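Side-chain contacts in abietadiene synthase, chloroplastic (Abies grandis, PDB 3S9V), which is a largely helical plant enzyme of the terpene synthase family, with an N-terminal terpene synthase domain and a family metal-binding domain: residues 221-226 against 314-319; 326-331 against 369-374; 344-347 against 351-354; 365-370 against 414-419. All blocks are in the same frame, centred on the assembly; numbering follows the deposited sequence.

Interaction 1. Residues 221-226 against 314-319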
loop_
_atom_site.group_PDB
_atom_site.type_symbol
_atom_site.label_atom_id
_atom_site.label_comp_id
_atom_site.label_asym_id
_atom_site.label_seq_id
_atom_site.Cartn_x
_atom_site.Cartn_y
_atom_site.Cartn_z
ATOM N N LEU A 221 13.654 -2.329 -32.033
ATOM C CA LEU A 221 13.150 -2.395 -30.671
ATOM C C LEU A 221 13.742 -1.311 -29.776
ATOM O O LEU A 221 13.615 -1.362 -28.558
ATOM C CB LEU A 221 13.434 -3.783 -30.095
ATOM C CG LEU A 221 12.921 -4.927 -30.974
ATOM C CD1 LEU A 221 13.261 -6.268 -30.339
ATOM C CD2 LEU A 221 11.414 -4.786 -31.169
ATOM N N GLN A 222 14.385 -0.325 -30.394
ATOM C CA GLN A 222 14.991 0.786 -29.663
ATOM C C GLN A 222 13.901 1.595 -28.949
ATOM O O GLN A 222 12.763 1.645 -29.409
ATOM C CB GLN A 222 15.760 1.672 -30.645
ATOM C CG GLN A 222 16.404 2.913 -30.053
ATOM C CD GLN A 222 17.336 3.595 -31.043
ATOM O OE1 GLN A 222 16.971 3.836 -32.192
ATOM N NE2 GLN A 222 18.546 3.912 -30.596
ATOM N N SER A 223 14.250 2.223 -27.827
ATOM C CA SER A 223 13.292 3.024 -27.061
ATOM C C SER A 223 13.094 4.386 -27.710
ATOM O O SER A 223 13.888 4.794 -28.545
ATOM C CB SER A 223 13.790 3.221 -25.626
ATOM O OG SER A 223 14.172 1.987 -25.044
ATOM N N LYS A 224 12.035 5.092 -27.324
ATOM C CA LYS A 224 11.768 6.408 -27.885
ATOM C C LYS A 224 12.917 7.368 -27.598
ATOM O O LYS A 224 13.254 8.196 -28.444
ATOM C CB LYS A 224 10.464 6.973 -27.319
ATOM C CG LYS A 224 9.203 6.329 -27.901
ATOM C CD LYS A 224 7.921 6.849 -27.245
ATOM C CE LYS A 224 7.998 8.346 -26.927
ATOM N NZ LYS A 224 8.513 9.169 -28.061
ATOM N N ASP A 225 13.516 7.257 -26.411
ATOM C CA ASP A 225 14.635 8.124 -26.040
ATOM C C ASP A 225 15.973 7.567 -26.539
ATOM O O ASP A 225 17.045 8.023 -26.137
ATOM C CB ASP A 225 14.690 8.338 -24.519
ATOM C CG ASP A 225 14.969 7.059 -23.746
ATOM O OD1 ASP A 225 15.468 6.086 -24.348
ATOM O OD2 ASP A 225 14.705 7.036 -22.525
ATOM N N GLY A 226 15.905 6.564 -27.406
ATOM C CA GLY A 226 17.122 5.998 -27.961
ATOM C C GLY A 226 17.813 4.919 -27.155
ATOM O O GLY A 226 18.793 4.334 -27.617
ATOM N N GLU A 314 7.192 6.820 -21.047
ATOM C CA GLU A 314 7.257 6.186 -22.362
ATOM C C GLU A 314 8.265 5.041 -22.394
ATOM O O GLU A 314 9.096 4.968 -23.293
ATOM C CB GLU A 314 7.624 7.212 -23.446
ATOM C CG GLU A 314 7.602 8.687 -23.012
ATOM C CD GLU A 314 6.213 9.216 -22.676
ATOM O OE1 GLU A 314 5.602 8.751 -21.690
ATOM O OE2 GLU A 314 5.734 10.110 -23.407
ATOM N N ASN A 315 8.197 4.154 -21.407
ATOM C CA ASN A 315 9.106 3.013 -21.346
ATOM C C ASN A 315 8.781 2.044 -22.492
ATOM O O ASN A 315 7.626 1.897 -22.884
ATOM C CB ASN A 315 8.958 2.295 -20.001
ATOM C CG ASN A 315 10.230 1.581 -19.578
ATOM O OD1 ASN A 315 11.268 2.213 -19.391
ATOM N ND2 ASN A 315 10.156 0.258 -19.425
ATOM N N PRO A 316 9.800 1.382 -23.050
ATOM C CA PRO A 316 9.590 0.432 -24.152
ATOM C C PRO A 316 8.604 -0.676 -23.766
ATOM O O PRO A 316 7.820 -1.137 -24.588
ATOM C CB PRO A 316 10.984 -0.130 -24.400
ATOM C CG PRO A 316 11.888 0.959 -23.927
ATOM C CD PRO A 316 11.221 1.458 -22.681
ATOM N N VAL A 317 8.664 -1.106 -22.508
ATOM C CA VAL A 317 7.782 -2.155 -22.015
ATOM C C VAL A 317 7.277 -1.816 -20.617
ATOM O O VAL A 317 8.030 -1.328 -19.771
ATOM C CB VAL A 317 8.499 -3.537 -21.953
ATOM C CG1 VAL A 317 9.152 -3.844 -23.284
ATOM C CG2 VAL A 317 9.535 -3.556 -20.837
ATOM N N PRO A 318 5.986 -2.063 -20.357
ATOM C CA PRO A 318 5.444 -1.762 -19.032
ATOM C C PRO A 318 5.726 -2.936 -18.115
ATOM O O PRO A 318 6.080 -4.018 -18.587
ATOM C CB PRO A 318 3.955 -1.604 -19.310
ATOM C CG PRO A 318 3.724 -2.681 -20.344
ATOM C CD PRO A 318 4.919 -2.502 -21.277
ATOM N N ASP A 319 5.586 -2.723 -16.811
ATOM C CA ASP A 319 5.785 -3.805 -15.852
ATOM C C ASP A 319 4.636 -3.785 -14.854
ATOM O O ASP A 319 4.126 -2.722 -14.498
ATOM C CB ASP A 319 7.122 -3.674 -15.126
ATOM C CG ASP A 319 7.161 -2.506 -14.177
ATOM O OD1 ASP A 319 7.271 -1.357 -14.650
ATOM O OD2 ASP A 319 7.077 -2.740 -12.955
HETATM O O HOH W 1 10.009 3.428 -25.607
HETATM O O HOH W 2 11.690 5.886 -23.941
HETATM O O HOH W 3 12.633 4.378 -21.616
#
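Glu314 O accepts a hydrogen bond from each of two waters, which tie it to the backbone at Lys224 and Asp225. The first lies 2.9 Å from Glu314 O and accepts from Lys224 N at 3.1 Å. The second lies 2.8 Å from Glu314 O, but its bond from Asp225 N is long and weak. No direct hydrogen bond joins 221-226 to 314-319. The donors belong to a type I turn, Ser223 to Gly226, closed by Gly226 N to Ser223 O. Gln222 braces the turn through NE2, which bonds Gly226 O at 3.0 Å.

The side chains of Lys224 and Glu314 meet by their carbons. Lys224 CE rests 3.7 Å from Glu314 CB. The lysine bends at chi3 (38°) and chi4 (47°), and its NZ stays 5.5 Å from Glu314 OE2, too far for a salt bridge. Glu314 OE1 bonds His303 instead. The Pro316 ring packs beside Ser223, though its very close approach to the Ser223 hydroxyl is doubtful. That hydroxyl bonds Ser227 O. Asp225 reaches across to Arg313 in a salt bridge. Farther along, Asp319 caps helix 320-332. The two loops, 221-226 and 314-319, are therefore joined by water-bridged backbone and aliphatic packing, with charge pairing supplied from just outside by Arg313.

Interaction 2. Residues 326-331 against 369-374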
loop_
_atom_site.group_PDB
_atom_site.type_symbol
_atom_site.label_atom_id
_atom_site.label_comp_id
_atom_site.label_asym_id
_atom_site.label_seq_id
_atom_site.Cartn_x
_atom_site.Cartn_y
_atom_site.Cartn_z
ATOM N N GLY A 326 0.765 2.378 -9.710
ATOM C CA GLY A 326 0.085 3.510 -10.302
ATOM C C GLY A 326 -1.420 3.349 -10.346
ATOM O O GLY A 326 -2.148 4.302 -10.071
ATOM N N LEU A 327 -1.900 2.154 -10.693
ATOM C CA LEU A 327 -3.344 1.930 -10.764
ATOM C C LEU A 327 -4.021 2.173 -9.413
ATOM O O LEU A 327 -5.032 2.878 -9.349
ATOM C CB LEU A 327 -3.659 0.511 -11.268
ATOM C CG LEU A 327 -5.130 0.087 -11.217
ATOM C CD1 LEU A 327 -5.994 1.116 -11.937
ATOM C CD2 LEU A 327 -5.285 -1.290 -11.841
ATOM N N ARG A 328 -3.465 1.619 -8.335
ATOM C CA ARG A 328 -4.072 1.819 -7.013
ATOM C C ARG A 328 -4.012 3.259 -6.514
ATOM O O ARG A 328 -5.038 3.832 -6.122
ATOM C CB ARG A 328 -3.431 0.910 -5.958
ATOM C CG ARG A 328 -4.075 1.033 -4.562
ATOM C CD ARG A 328 -3.436 0.061 -3.578
ATOM N NE ARG A 328 -1.990 0.188 -3.654
ATOM C CZ ARG A 328 -1.268 1.044 -2.945
ATOM N NH1 ARG A 328 0.046 1.088 -3.117
ATOM N NH2 ARG A 328 -1.848 1.822 -2.038
ATOM N N ILE A 329 -2.819 3.843 -6.524
ATOM C CA ILE A 329 -2.647 5.208 -6.045
ATOM C C ILE A 329 -3.361 6.266 -6.884
ATOM O O ILE A 329 -3.942 7.196 -6.330
ATOM C CB ILE A 329 -1.162 5.565 -5.926
ATOM C CG1 ILE A 329 -0.513 4.659 -4.875
ATOM C CG2 ILE A 329 -1.004 7.038 -5.544
ATOM C CD1 ILE A 329 0.990 4.868 -4.694
ATOM N N LEU A 330 -3.317 6.139 -8.207
ATOM C CA LEU A 330 -4.002 7.095 -9.077
ATOM C C LEU A 330 -5.512 6.946 -8.903
ATOM O O LEU A 330 -6.258 7.930 -8.935
ATOM C CB LEU A 330 -3.621 6.872 -10.548
ATOM C CG LEU A 330 -2.186 7.276 -10.923
ATOM C CD1 LEU A 330 -1.899 6.907 -12.363
ATOM C CD2 LEU A 330 -2.011 8.782 -10.729
ATOM N N ARG A 331 -5.960 5.708 -8.715
ATOM C CA ARG A 331 -7.374 5.464 -8.518
ATOM C C ARG A 331 -7.838 6.079 -7.207
ATOM O O ARG A 331 -8.846 6.791 -7.171
ATOM C CB ARG A 331 -7.679 3.968 -8.508
ATOM C CG ARG A 331 -9.028 3.637 -7.873
ATOM C CD ARG A 331 -9.481 2.239 -8.229
ATOM N NE ARG A 331 -9.899 2.173 -9.622
ATOM C CZ ARG A 331 -10.376 1.083 -10.206
ATOM N NH1 ARG A 331 -10.737 1.123 -11.479
ATOM N NH2 ARG A 331 -10.481 -0.048 -9.519
ATOM N N VAL A 369 0.715 -5.970 -6.450
ATOM C CA VAL A 369 -0.410 -6.336 -7.292
ATOM C C VAL A 369 -1.565 -6.742 -6.377
ATOM O O VAL A 369 -2.721 -6.428 -6.652
ATOM C CB VAL A 369 -0.058 -7.524 -8.238
ATOM C CG1 VAL A 369 -1.317 -8.058 -8.908
ATOM C CG2 VAL A 369 0.935 -7.073 -9.300
ATOM N N ASN A 370 -1.254 -7.432 -5.283
ATOM C CA ASN A 370 -2.289 -7.870 -4.341
ATOM C C ASN A 370 -2.978 -6.684 -3.664
ATOM O O ASN A 370 -4.203 -6.656 -3.535
ATOM C CB ASN A 370 -1.699 -8.813 -3.280
ATOM C CG ASN A 370 -2.722 -9.223 -2.226
ATOM O OD1 ASN A 370 -2.949 -8.510 -1.252
ATOM N ND2 ASN A 370 -3.354 -10.371 -2.431
ATOM N N ARG A 371 -2.190 -5.709 -3.230
ATOM C CA ARG A 371 -2.743 -4.516 -2.598
ATOM C C ARG A 371 -3.692 -3.831 -3.584
ATOM O O ARG A 371 -4.786 -3.401 -3.219
ATOM C CB ARG A 371 -1.618 -3.551 -2.200
ATOM C CG ARG A 371 -0.708 -4.080 -1.095
ATOM C CD ARG A 371 0.540 -3.224 -0.963
ATOM N NE ARG A 371 0.225 -1.895 -0.454
ATOM C CZ ARG A 371 0.961 -0.812 -0.668
ATOM N NH1 ARG A 371 2.073 -0.880 -1.393
ATOM N NH2 ARG A 371 0.573 0.349 -0.161
ATOM N N CYS A 372 -3.265 -3.752 -4.838
ATOM C CA CYS A 372 -4.060 -3.131 -5.887
ATOM C C CYS A 372 -5.376 -3.873 -6.172
ATOM O O CYS A 372 -6.426 -3.252 -6.322
ATOM C CB CYS A 372 -3.220 -3.031 -7.173
ATOM S SG CYS A 372 -4.122 -2.492 -8.656
ATOM N N SER A 373 -5.327 -5.199 -6.223
ATOM C CA SER A 373 -6.520 -5.994 -6.534
ATOM C C SER A 373 -7.698 -5.835 -5.584
ATOM O O SER A 373 -8.833 -6.158 -5.943
ATOM C CB SER A 373 -6.164 -7.481 -6.622
ATOM O OG SER A 373 -5.867 -8.008 -5.336
ATOM N N HIS A 374 -7.441 -5.354 -4.372
ATOM C CA HIS A 374 -8.518 -5.182 -3.403
ATOM C C HIS A 374 -9.323 -3.904 -3.615
ATOM O O HIS A 374 -10.469 -3.818 -3.183
ATOM C CB HIS A 374 -7.962 -5.204 -1.975
ATOM C CG HIS A 374 -7.594 -6.572 -1.491
ATOM N ND1 HIS A 374 -8.527 -7.469 -1.016
ATOM C CD2 HIS A 374 -6.403 -7.219 -1.464
ATOM C CE1 HIS A 374 -7.930 -8.609 -0.720
ATOM N NE2 HIS A 374 -6.641 -8.485 -0.984
#
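Arg371 is the first residue of 369-374 to touch 326-331, where it meets Arg328 of helix 320-332. Arg328 NH1 lies 3.1 Å from Arg371 NH2, over one face of the Arg371 guanidinium. Both atoms are donors, and no hydrogen bond joins them. The planes are 39° apart, so this is not a flat stack. Asp278 probably makes the pairing tolerable: its OD1 forms salt bridges with both Arg328 NH1 and Arg371 NH2. It probably offsets much of their charge. Ile329 CG1 covers the opposite face of the Arg328 guanidinium, 3.8 Å above the plane. Arg371 NH1 also bonds Asn368 OD1, which further fixes its rotation.

The helices run in broadly the same direction, their axes 9.0 Å apart. Such neighbours are consistent with the alpha-barrel plan of terpene synthase N-terminal domains.

Cys372 follows, closest in backbone to Arg328. Arg328 CD lies 4.0 Å from Cys372 CA, and the arginine then bends at chi3 to meet Arg371. Cys372 SG is swung anti to its own N (chi1 172°) and meets Leu327 CD2 at 3.6 Å.

Interaction 3. Residues 344-347 against 351-354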
loop_
_atom_site.group_PDB
_atom_site.type_symbol
_atom_site.label_atom_id
_atom_site.label_comp_id
_atom_site.label_asym_id
_atom_site.label_seq_id
_atom_site.Cartn_x
_atom_site.Cartn_y
_atom_site.Cartn_z
ATOM N N THR A 344 -2.579 -6.672 -19.646
ATOM C CA THR A 344 -1.291 -6.826 -20.311
ATOM C C THR A 344 -0.398 -7.882 -19.646
ATOM O O THR A 344 0.478 -8.461 -20.295
ATOM C CB THR A 344 -0.522 -5.480 -20.311
ATOM O OG1 THR A 344 -1.230 -4.523 -21.103
ATOM C CG2 THR A 344 0.883 -5.654 -20.859
ATOM N N PHE A 345 -0.623 -8.133 -18.356
ATOM C CA PHE A 345 0.206 -9.077 -17.614
ATOM C C PHE A 345 -0.416 -10.438 -17.292
ATOM O O PHE A 345 0.207 -11.280 -16.639
ATOM C CB PHE A 345 0.683 -8.395 -16.334
ATOM C CG PHE A 345 1.323 -7.052 -16.579
ATOM C CD1 PHE A 345 0.564 -5.887 -16.540
ATOM C CD2 PHE A 345 2.674 -6.958 -16.914
ATOM C CE1 PHE A 345 1.137 -4.652 -16.834
ATOM C CE2 PHE A 345 3.252 -5.729 -17.209
ATOM C CZ PHE A 345 2.482 -4.576 -17.168
ATOM N N ARG A 346 -1.634 -10.649 -17.770
ATOM C CA ARG A 346 -2.357 -11.888 -17.538
ATOM C C ARG A 346 -2.116 -12.903 -18.658
ATOM O O ARG A 346 -2.174 -12.549 -19.837
ATOM C CB ARG A 346 -3.850 -11.571 -17.439
ATOM C CG ARG A 346 -4.747 -12.765 -17.240
ATOM C CD ARG A 346 -6.201 -12.351 -17.364
ATOM N NE ARG A 346 -7.111 -13.428 -16.996
ATOM C CZ ARG A 346 -7.486 -14.411 -17.807
ATOM N NH1 ARG A 346 -7.033 -14.460 -19.055
ATOM N NH2 ARG A 346 -8.311 -15.351 -17.364
ATOM N N ASP A 347 -1.835 -14.154 -18.294
ATOM C CA ASP A 347 -1.621 -15.202 -19.293
ATOM C C ASP A 347 -2.954 -15.900 -19.555
ATOM O O ASP A 347 -3.934 -15.662 -18.846
ATOM C CB ASP A 347 -0.568 -16.230 -18.828
ATOM C CG ASP A 347 -1.072 -17.160 -17.713
ATOM O OD1 ASP A 347 -2.267 -17.120 -17.348
ATOM O OD2 ASP A 347 -0.254 -17.954 -17.197
ATOM N N GLU A 351 -2.804 -16.416 -14.613
ATOM C CA GLU A 351 -1.650 -16.142 -13.766
ATOM C C GLU A 351 -1.083 -14.807 -14.213
ATOM O O GLU A 351 -1.111 -14.491 -15.398
ATOM C CB GLU A 351 -0.586 -17.228 -13.920
ATOM C CG GLU A 351 -0.977 -18.547 -13.301
ATOM C CD GLU A 351 -1.416 -18.386 -11.860
ATOM O OE1 GLU A 351 -0.622 -17.848 -11.055
ATOM O OE2 GLU A 351 -2.553 -18.792 -11.536
ATOM N N PHE A 352 -0.589 -14.015 -13.272
ATOM C CA PHE A 352 -0.018 -12.719 -13.620
ATOM C C PHE A 352 1.489 -12.717 -13.422
ATOM O O PHE A 352 1.995 -13.276 -12.448
ATOM C CB PHE A 352 -0.641 -11.607 -12.780
ATOM C CG PHE A 352 -2.090 -11.382 -13.063
ATOM C CD1 PHE A 352 -3.042 -12.308 -12.652
ATOM C CD2 PHE A 352 -2.504 -10.245 -13.751
ATOM C CE1 PHE A 352 -4.384 -12.104 -12.917
ATOM C CE2 PHE A 352 -3.842 -10.030 -14.025
ATOM C CZ PHE A 352 -4.787 -10.961 -13.607
ATOM N N PHE A 353 2.193 -12.080 -14.355
ATOM C CA PHE A 353 3.642 -12.001 -14.307
ATOM C C PHE A 353 4.080 -10.539 -14.458
ATOM O O PHE A 353 3.292 -9.696 -14.881
ATOM C CB PHE A 353 4.221 -12.897 -15.406
ATOM C CG PHE A 353 3.836 -14.352 -15.254
ATOM C CD1 PHE A 353 4.543 -15.187 -14.392
ATOM C CD2 PHE A 353 2.738 -14.868 -15.929
ATOM C CE1 PHE A 353 4.159 -16.518 -14.204
ATOM C CE2 PHE A 353 2.339 -16.197 -15.751
ATOM C CZ PHE A 353 3.054 -17.023 -14.886
ATOM N N CYS A 354 5.325 -10.241 -14.097
ATOM C CA CYS A 354 5.829 -8.876 -14.145
ATOM C C CYS A 354 5.951 -8.290 -15.556
ATOM O O CYS A 354 5.853 -7.072 -15.741
ATOM C CB CYS A 354 7.175 -8.798 -13.411
ATOM S SG CYS A 354 7.638 -7.133 -12.845
#
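Backbone hydrogen bonds join Phe345 to Phe353 and Asp347 to Glu351. Phe353 N donates to Phe345 O at 3.1 Å, and Asp347 N donates to Glu351 O at 3.0 Å. They flank Arg346 and Phe352, a non-hydrogen-bonded pair with CA atoms 4.6 Å apart. Both carbonyls also take CA-H...O contacts from this pair, Phe345 O from Phe352 and Glu351 O from Arg346.

One side-chain bond reinforces them. Glu351 N donates to Asp347 OD1 at 2.9 Å, meeting it from above the carboxylate plane. With chi1 at 72°, CG sits between the backbone N and carbonyl carbon of Asp347, which turns the carboxylate to Glu351 N. Its OD1 also accepts from Asn349 N, forming an Asx turn.

Among the rings, Phe352 takes Arg346 CB over its face in a CH-pi contact, 4.1 Å from the centroid. Asp347 OD2 meets the edge of Phe353, 3.4 Å from CE2. Phe345 CE2 lies 3.3 Å from Cys354 O.

Charged ends find partners farther off: Arg346 pairs with Glu385, and Glu351 with Arg392 and Arg361. The arrangement resembles a minimal antiparallel beta hairpin, held by a single bridge, in the loop between helices 320-332 and 363-373.

Interaction 4. Residues 365-370 against 414-419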
loop_
_atom_site.group_PDB
_atom_site.type_symbol
_atom_site.label_atom_id
_atom_site.label_comp_id
_atom_site.label_asym_id
_atom_site.label_seq_id
_atom_site.Cartn_x
_atom_site.Cartn_y
_atom_site.Cartn_z
ATOM N N ASP A 365 6.691 -7.720 -6.259
ATOM C CA ASP A 365 5.683 -7.308 -7.231
ATOM C C ASP A 365 4.307 -7.958 -7.040
ATOM O O ASP A 365 3.285 -7.288 -7.208
ATOM C CB ASP A 365 6.183 -7.520 -8.668
ATOM C CG ASP A 365 6.790 -8.891 -8.885
ATOM O OD1 ASP A 365 7.831 -9.186 -8.250
ATOM O OD2 ASP A 365 6.228 -9.664 -9.694
ATOM N N MET A 366 4.255 -9.243 -6.692
ATOM C CA MET A 366 2.951 -9.872 -6.488
ATOM C C MET A 366 2.283 -9.172 -5.315
ATOM O O MET A 366 1.060 -9.051 -5.277
ATOM C CB MET A 366 3.059 -11.384 -6.205
ATOM C CG MET A 366 3.394 -12.261 -7.425
ATOM S SD MET A 366 2.248 -12.136 -8.840
ATOM C CE MET A 366 2.981 -10.788 -9.733
ATOM N N LEU A 367 3.089 -8.696 -4.367
ATOM C CA LEU A 367 2.536 -8.000 -3.214
ATOM C C LEU A 367 1.859 -6.688 -3.616
ATOM O O LEU A 367 0.736 -6.413 -3.191
ATOM C CB LEU A 367 3.614 -7.711 -2.166
ATOM C CG LEU A 367 3.116 -6.804 -1.031
ATOM C CD1 LEU A 367 1.886 -7.423 -0.385
ATOM C CD2 LEU A 367 4.211 -6.594 0.004
ATOM N N ASN A 368 2.532 -5.872 -4.422
ATOM C CA ASN A 368 1.919 -4.614 -4.838
ATOM C C ASN A 368 0.694 -4.864 -5.711
ATOM O O ASN A 368 -0.260 -4.079 -5.705
ATOM C CB ASN A 368 2.940 -3.729 -5.558
ATOM C CG ASN A 368 4.007 -3.200 -4.612
ATOM O OD1 ASN A 368 3.696 -2.752 -3.506
ATOM N ND2 ASN A 368 5.266 -3.245 -5.040
ATOM N N VAL A 369 0.715 -5.970 -6.450
ATOM C CA VAL A 369 -0.410 -6.336 -7.292
ATOM C C VAL A 369 -1.565 -6.742 -6.377
ATOM O O VAL A 369 -2.721 -6.428 -6.652
ATOM C CB VAL A 369 -0.058 -7.524 -8.238
ATOM C CG1 VAL A 369 -1.317 -8.058 -8.908
ATOM C CG2 VAL A 369 0.935 -7.073 -9.300
ATOM N N ASN A 370 -1.254 -7.432 -5.283
ATOM C CA ASN A 370 -2.289 -7.870 -4.341
ATOM C C ASN A 370 -2.978 -6.684 -3.664
ATOM O O ASN A 370 -4.203 -6.656 -3.535
ATOM C CB ASN A 370 -1.699 -8.813 -3.280
ATOM C CG ASN A 370 -2.722 -9.223 -2.226
ATOM O OD1 ASN A 370 -2.949 -8.510 -1.252
ATOM N ND2 ASN A 370 -3.354 -10.371 -2.431
ATOM N N ARG A 414 8.505 -10.280 4.470
ATOM C CA ARG A 414 7.574 -11.231 5.070
ATOM C C ARG A 414 6.564 -10.496 5.938
ATOM O O ARG A 414 5.373 -10.806 5.920
ATOM C CB ARG A 414 8.313 -12.261 5.919
ATOM C CG ARG A 414 7.415 -13.385 6.419
ATOM C CD ARG A 414 8.083 -14.185 7.520
ATOM N NE ARG A 414 7.240 -15.281 7.986
ATOM C CZ ARG A 414 6.979 -16.375 7.281
ATOM N NH1 ARG A 414 7.498 -16.528 6.075
ATOM N NH2 ARG A 414 6.197 -17.319 7.784
ATOM N N GLY A 415 7.043 -9.517 6.699
ATOM C CA GLY A 415 6.154 -8.751 7.549
ATOM C C GLY A 415 5.124 -7.983 6.736
ATOM O O GLY A 415 3.966 -7.856 7.139
ATOM N N GLU A 416 5.541 -7.458 5.587
ATOM C CA GLU A 416 4.623 -6.713 4.734
ATOM C C GLU A 416 3.603 -7.658 4.121
ATOM O O GLU A 416 2.434 -7.316 3.967
ATOM C CB GLU A 416 5.384 -5.986 3.626
ATOM C CG GLU A 416 6.203 -4.804 4.105
ATOM C CD GLU A 416 6.925 -4.107 2.959
ATOM O OE1 GLU A 416 6.253 -3.716 1.974
ATOM O OE2 GLU A 416 8.161 -3.951 3.041
ATOM N N VAL A 417 4.050 -8.850 3.767
ATOM C CA VAL A 417 3.151 -9.831 3.192
ATOM C C VAL A 417 2.142 -10.264 4.254
ATOM O O VAL A 417 0.932 -10.141 4.060
ATOM C CB VAL A 417 3.929 -11.059 2.679
ATOM C CG1 VAL A 417 2.965 -12.146 2.220
ATOM C CG2 VAL A 417 4.841 -10.634 1.529
ATOM N N GLU A 418 2.641 -10.752 5.384
ATOM C CA GLU A 418 1.760 -11.199 6.451
ATOM C C GLU A 418 0.685 -10.169 6.776
ATOM O O GLU A 418 -0.472 -10.528 6.979
ATOM C CB GLU A 418 2.563 -11.531 7.711
ATOM C CG GLU A 418 3.186 -12.917 7.691
ATOM C CD GLU A 418 3.939 -13.236 8.970
ATOM O OE1 GLU A 418 4.411 -14.387 9.118
ATOM O OE2 GLU A 418 4.059 -12.331 9.829
ATOM N N TYR A 419 1.062 -8.893 6.822
ATOM C CA TYR A 419 0.088 -7.849 7.124
ATOM C C TYR A 419 -0.936 -7.721 5.996
ATOM O O TYR A 419 -2.146 -7.740 6.233
ATOM C CB TYR A 419 0.766 -6.494 7.326
ATOM C CG TYR A 419 -0.235 -5.411 7.675
ATOM C CD1 TYR A 419 -0.757 -5.311 8.965
ATOM C CD2 TYR A 419 -0.734 -4.553 6.693
ATOM C CE1 TYR A 419 -1.760 -4.388 9.269
ATOM C CE2 TYR A 419 -1.738 -3.627 6.985
ATOM C CZ TYR A 419 -2.247 -3.552 8.274
ATOM O OH TYR A 419 -3.252 -2.656 8.563
#
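Leu367 has CG anti to its backbone N (chi1 172°), which places CD2 of this helix 363-373 residue against Glu416 and Val417. Glu416 has its CG beside the backbone N (chi1 -71°) and runs straight on beyond it (chi2 -179°). The two side chains cross at about a right angle.

One methyl does the touching. Leu367 CD2 sits 3.9 Å from Glu416 CB and 4.0 Å from Glu416 OE1, so it lies against both the root and the end of the glutamate. The same methyl reaches Val417, with CD2 4.4 Å from Val417 CG2. That contact is loose. No hydrogen bond joins 365-370 to 414-419. Leu367 and Val417 are closest in backbone, with CA atoms 6.7 Å apart.

All three touching residues are buried, and the Glu416 carboxylate is a charge in that setting. Its OE1 forms a salt bridge with Arg282 NH2 of helix 269-282, which would be expected to favour the ionised form. Tyr437 and Asn440 of helix 430-440 also pack on Glu416, while Leu398 touches Val417. The contact is plain helix-to-helix packing between 363-373 and 413-422, within the helical fold of the terpene synthase N-terminal domain.

All four contacts lie in the N-terminal terpene synthase domain. Interactions 2 and 4 share helix 363-373, with Val369 and Asn370 in both, and their centres are 12 Å apart. Arg282 touches Arg371 of interaction 2 and is salt-bridged to Glu416 of interaction 4. Interaction 3 is nested in the chain closed by interaction 2, without touching it. It packs on interaction 1, where Phe345 CZ lies 3.3 Å from Asp319 C, and on interaction 4, where Phe352 O lies 3.8 Å from Met366 SD. Interaction 1 is the most remote, its centre about 28 Å from that of interaction 4.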